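Local coordinates for protein IroE-like serine hydrolase (Shewanella oneidensis, PDB 3GFF) that probably hydrolyses ester bonds, as an IroE-like serine hydrolase of the esterase D family with an alpha/beta-hydrolase fold, at residues Y43-L48 / I77-H82; Y47-E52 / N139-H144. All coordinates share one frame; numbering follows the deposited sequence.

Contact 1 (Y43-L48 / I77-H82)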
# COMPACT_ATOMS: atom_id res chain seq x y z
N TYR A 43 -11.74 20.43 1.79
CA TYR A 43 -10.70 19.41 2.01
C TYR A 43 -9.28 19.88 1.63
O TYR A 43 -9.11 20.82 0.86
CB TYR A 43 -11.04 18.20 1.14
CG TYR A 43 -12.39 17.61 1.49
CD1 TYR A 43 -12.51 16.69 2.53
CD2 TYR A 43 -13.54 18.03 0.84
CE1 TYR A 43 -13.75 16.17 2.88
CE2 TYR A 43 -14.79 17.51 1.17
CZ TYR A 43 -14.90 16.60 2.20
OH TYR A 43 -16.12 16.10 2.55
N PRO A 44 -8.26 19.23 2.20
CA PRO A 44 -6.91 19.50 1.73
C PRO A 44 -6.72 18.93 0.34
O PRO A 44 -7.52 18.10 -0.11
CB PRO A 44 -6.01 18.73 2.70
CG PRO A 44 -6.91 17.97 3.60
CD PRO A 44 -8.30 18.22 3.28
N VAL A 45 -5.66 19.33 -0.33
CA VAL A 45 -5.40 18.84 -1.67
C VAL A 45 -4.03 18.21 -1.69
O VAL A 45 -3.04 18.84 -1.31
CB VAL A 45 -5.47 19.95 -2.74
CG1 VAL A 45 -5.32 19.34 -4.20
CG2 VAL A 45 -6.78 20.76 -2.61
N VAL A 46 -3.98 16.95 -2.12
CA VAL A 46 -2.70 16.22 -2.22
C VAL A 46 -2.38 16.15 -3.70
O VAL A 46 -3.07 15.49 -4.50
CB VAL A 46 -2.73 14.82 -1.51
CG1 VAL A 46 -1.42 14.10 -1.72
CG2 VAL A 46 -2.94 14.97 0.04
N TYR A 47 -1.35 16.87 -4.09
CA TYR A 47 -0.89 16.87 -5.49
C TYR A 47 0.17 15.79 -5.69
O TYR A 47 1.18 15.82 -5.02
CB TYR A 47 -0.29 18.23 -5.85
CG TYR A 47 -1.29 19.36 -6.01
CD1 TYR A 47 -1.71 20.10 -4.91
CD2 TYR A 47 -1.76 19.74 -7.26
CE1 TYR A 47 -2.55 21.14 -5.04
CE2 TYR A 47 -2.63 20.78 -7.41
CZ TYR A 47 -3.03 21.48 -6.29
OH TYR A 47 -3.89 22.54 -6.37
N LEU A 48 -0.08 14.85 -6.60
CA LEU A 48 0.86 13.77 -6.89
C LEU A 48 1.52 13.99 -8.27
O LEU A 48 0.82 14.10 -9.29
CB LEU A 48 0.14 12.41 -6.92
CG LEU A 48 -0.79 12.05 -5.75
CD1 LEU A 48 -1.50 10.74 -6.08
CD2 LEU A 48 -0.01 11.96 -4.36
N ILE A 77 -8.65 15.73 -1.39
CA ILE A 77 -8.84 15.87 -2.83
C ILE A 77 -7.47 15.46 -3.39
O ILE A 77 -6.45 15.96 -2.94
CB ILE A 77 -9.16 17.34 -3.25
CG1 ILE A 77 -10.56 17.75 -2.74
CG2 ILE A 77 -9.08 17.53 -4.79
CD1 ILE A 77 -10.87 19.23 -2.84
N ILE A 78 -7.46 14.46 -4.28
CA ILE A 78 -6.22 13.97 -4.87
C ILE A 78 -6.10 14.50 -6.29
O ILE A 78 -7.03 14.31 -7.10
CB ILE A 78 -6.16 12.43 -4.92
CG1 ILE A 78 -6.59 11.86 -3.56
CG2 ILE A 78 -4.73 11.97 -5.26
CD1 ILE A 78 -6.63 10.37 -3.51
N VAL A 79 -5.01 15.22 -6.57
CA VAL A 79 -4.72 15.72 -7.90
C VAL A 79 -3.46 15.03 -8.44
O VAL A 79 -2.41 15.17 -7.86
CB VAL A 79 -4.52 17.24 -7.91
CG1 VAL A 79 -4.18 17.72 -9.34
CG2 VAL A 79 -5.78 17.91 -7.46
N GLY A 80 -3.60 14.25 -9.52
CA GLY A 80 -2.46 13.60 -10.20
C GLY A 80 -2.07 14.40 -11.44
O GLY A 80 -2.89 14.64 -12.32
N ILE A 81 -0.81 14.82 -11.51
CA ILE A 81 -0.36 15.64 -12.63
C ILE A 81 0.41 14.79 -13.65
O ILE A 81 1.39 14.15 -13.33
CB ILE A 81 0.50 16.85 -12.14
CG1 ILE A 81 -0.23 17.60 -11.04
CG2 ILE A 81 0.84 17.86 -13.29
CD1 ILE A 81 0.57 18.70 -10.42
N HIS A 82 -0.05 14.76 -14.90
CA HIS A 82 0.67 13.97 -15.88
C HIS A 82 1.82 14.77 -16.42
O HIS A 82 1.77 15.99 -16.42
CB HIS A 82 -0.19 13.51 -17.04
CG HIS A 82 -1.33 12.66 -16.63
ND1 HIS A 82 -2.29 12.24 -17.52
CD2 HIS A 82 -1.71 12.20 -15.41
CE1 HIS A 82 -3.18 11.51 -16.87
NE2 HIS A 82 -2.85 11.47 -15.59
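The ring of Y47 and the side chain of V79 lie side by side on one face of a parallel pair of strands and point the same way. Y47 CG sits anti to its carbonyl carbon (chi1 -72°), which swings the CD2-CE2 side of the ring alongside the valine, with CD2 3.8 Å from V79 CB; the methyl CD1 of I81 reaches the same ring carbon CD2 at 4.1 Å. V79 is wedged from the other end too, its CG2 meeting V45 CG1 at 3.6 Å as the two valines cross obliquely. Helix 114-132 closes over this face, with A126 against Y47 and I129 against V79. With an alanine in place of Y47, V79 and the tip of I81 would probably lose their common neighbour, opening a gap beneath that helix. On the other face, L48 lays its CD1 against I78 CG2 (3.6 Å), and helix 51-65 packs there through M58 and L62. Five backbone hydrogen bonds alternate between the strands, from I77 N to P44 O through to I81 N to L48 O, the shortest being L48 N to V79 O at 2.7 Å. The strands belong to a beta-alpha-beta crossover whose helix is 51-65. Along the seam the buried peptide groups that face each other are satisfied by near-linear bonds, and across it the side chains on both faces meet through carbon alone.

Contact 2 (Y47-E52 / N139-H144)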
# COMPACT_ATOMS: atom_id res chain seq x y z
N TYR A 47 -1.35 16.87 -4.09
CA TYR A 47 -0.89 16.87 -5.49
C TYR A 47 0.17 15.79 -5.69
O TYR A 47 1.18 15.82 -5.02
CB TYR A 47 -0.29 18.23 -5.85
CG TYR A 47 -1.29 19.36 -6.01
CD1 TYR A 47 -1.71 20.10 -4.91
CD2 TYR A 47 -1.76 19.74 -7.26
CE1 TYR A 47 -2.55 21.14 -5.04
CE2 TYR A 47 -2.63 20.78 -7.41
CZ TYR A 47 -3.03 21.48 -6.29
OH TYR A 47 -3.89 22.54 -6.37
N LEU A 48 -0.08 14.85 -6.60
CA LEU A 48 0.86 13.77 -6.89
C LEU A 48 1.52 13.99 -8.27
O LEU A 48 0.82 14.10 -9.29
CB LEU A 48 0.14 12.41 -6.92
CG LEU A 48 -0.79 12.05 -5.75
CD1 LEU A 48 -1.50 10.74 -6.08
CD2 LEU A 48 -0.01 11.96 -4.36
N LEU A 49 2.86 14.09 -8.28
CA LEU A 49 3.63 14.18 -9.51
C LEU A 49 3.75 12.78 -10.12
O LEU A 49 3.44 11.80 -9.45
CB LEU A 49 5.02 14.75 -9.24
CG LEU A 49 5.03 16.17 -8.67
CD1 LEU A 49 6.44 16.68 -8.54
CD2 LEU A 49 4.19 17.10 -9.53
N ASP A 50 4.21 12.72 -11.38
CA ASP A 50 4.30 11.48 -12.15
C ASP A 50 2.98 10.76 -12.17
O ASP A 50 2.94 9.54 -12.03
CB ASP A 50 5.40 10.55 -11.60
CG ASP A 50 6.76 11.04 -11.92
OD1 ASP A 50 6.96 11.44 -13.10
OD2 ASP A 50 7.61 11.05 -11.01
N GLY A 51 1.91 11.51 -12.38
CA GLY A 51 0.56 10.96 -12.34
C GLY A 51 0.26 9.80 -13.25
O GLY A 51 -0.49 8.93 -12.87
N GLU A 52 0.88 9.78 -14.44
CA GLU A 52 0.65 8.72 -15.46
C GLU A 52 1.02 7.37 -14.92
O GLU A 52 0.39 6.40 -15.23
CB GLU A 52 1.52 8.90 -16.73
CG GLU A 52 1.97 10.30 -17.05
CD GLU A 52 2.94 10.86 -16.04
OE1 GLU A 52 3.98 10.23 -15.74
OE2 GLU A 52 2.66 11.96 -15.56
N ASN A 139 -2.27 22.33 1.38
CA ASN A 139 -1.82 21.71 0.14
C ASN A 139 -0.53 20.93 0.37
O ASN A 139 0.43 21.48 0.94
CB ASN A 139 -1.56 22.77 -0.93
CG ASN A 139 -2.77 23.61 -1.20
OD1 ASN A 139 -3.80 23.11 -1.64
ND2 ASN A 139 -2.66 24.91 -0.92
N VAL A 140 -0.51 19.69 -0.13
CA VAL A 140 0.60 18.76 0.02
C VAL A 140 1.14 18.38 -1.35
O VAL A 140 0.37 18.14 -2.25
CB VAL A 140 0.13 17.47 0.80
CG1 VAL A 140 1.25 16.40 0.91
CG2 VAL A 140 -0.41 17.84 2.18
N LEU A 141 2.46 18.34 -1.51
CA LEU A 141 3.10 17.92 -2.77
C LEU A 141 3.83 16.62 -2.49
O LEU A 141 4.63 16.55 -1.51
CB LEU A 141 4.06 18.99 -3.34
CG LEU A 141 4.78 18.71 -4.69
CD1 LEU A 141 3.79 18.49 -5.83
CD2 LEU A 141 5.73 19.85 -5.02
N VAL A 142 3.55 15.61 -3.33
CA VAL A 142 4.19 14.29 -3.26
C VAL A 142 5.03 14.07 -4.55
O VAL A 142 4.50 13.99 -5.66
CB VAL A 142 3.16 13.12 -3.06
CG1 VAL A 142 3.85 11.76 -2.97
CG2 VAL A 142 2.27 13.37 -1.83
N GLY A 143 6.36 14.01 -4.38
CA GLY A 143 7.28 13.83 -5.48
C GLY A 143 8.16 12.62 -5.22
O GLY A 143 8.68 12.46 -4.11
N HIS A 144 8.31 11.77 -6.23
CA HIS A 144 9.13 10.57 -6.17
C HIS A 144 10.18 10.65 -7.27
O HIS A 144 9.87 11.10 -8.40
CB HIS A 144 8.24 9.35 -6.39
CG HIS A 144 8.98 8.08 -6.61
ND1 HIS A 144 9.12 7.52 -7.85
CD2 HIS A 144 9.67 7.29 -5.75
CE1 HIS A 144 9.83 6.41 -7.75
NE2 HIS A 144 10.19 6.25 -6.49
O HOH W 1 -4.72 23.81 -4.08
O HOH W 2 4.55 11.26 -7.02
O HOH W 3 6.56 11.94 -8.50
O HOH W 4 8.14 8.73 -10.12
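Y47 reaches N139 through a water, and V140 through the backbone. Its OH donates to water 1 at 2.7 Å, and that water in turn donates to N139 OD1, bridging a ring and an amide that lie side by side with planes 62° apart; ND2 of N139 is held separately by L161 O. Y47 N bonds V140 O, which also lies in the plane of the ring at its edge, and Y47 O receives V142 N. At L48 the CD2 branch settles against V142 CB, 3.6 Å away, the two side chains pointing the same way. L49 N then reaches V142 O in a nearly straight bond of 3.1 Å. L49 lies slantwise to L141, whose CG, anti to the backbone N (chi1 -178°), brings CD1 to 3.9 Å from L49 CG. Here the strands of the alpha/beta-hydrolase sheet part: strand 43-48 has ended, and strand 138-144 runs on toward S145, consistent with a nucleophile elbow in which G143 is the first glycine of the GxSxG pattern. Water 2 lies in the widening gap, 2.7 Å from L49 O and near V142 O, close enough to donate to either. D50 stands at the N-cap of helix 51-65 without capping it. Instead D50 OD2 accepts from water 4, which lies in the plane of the H144 ring, 2.8 Å from H144 ND1; water 3, which accepts from H144 N at 2.9 Å, is also within hydrogen-bonding distance of D50 OD2. R86 forms a salt bridge with D50 OD1, and H144 NE2 bonds the backbone oxygen of H247, a probable member of the Ser-His-Asp triad.

How the contacts relate
From the N terminus, strand 43-48 opens both contacts, which share Y47 and L48, contact 2 running past its end into the turn before helix 51-65. The chain passes through that helix and returns as strand 77-81, where contact 1 closes the shorter loop. Further on, after helix 114-132, strand 138-144 arrives on the opposite edge of strand 43-48 and contact 2 closes a longer loop. The return strand 77-81 lies inside that longer loop, but the starting segments overlap, so the two loops are staggered and not strictly nested. Together they make strand 43-48 the middle of three parallel neighbours, joining the beta-alpha-beta unit to the strand leading to the probable nucleophile. I81 O and G51 N, probably hydrogen-bonded, link the contacts directly.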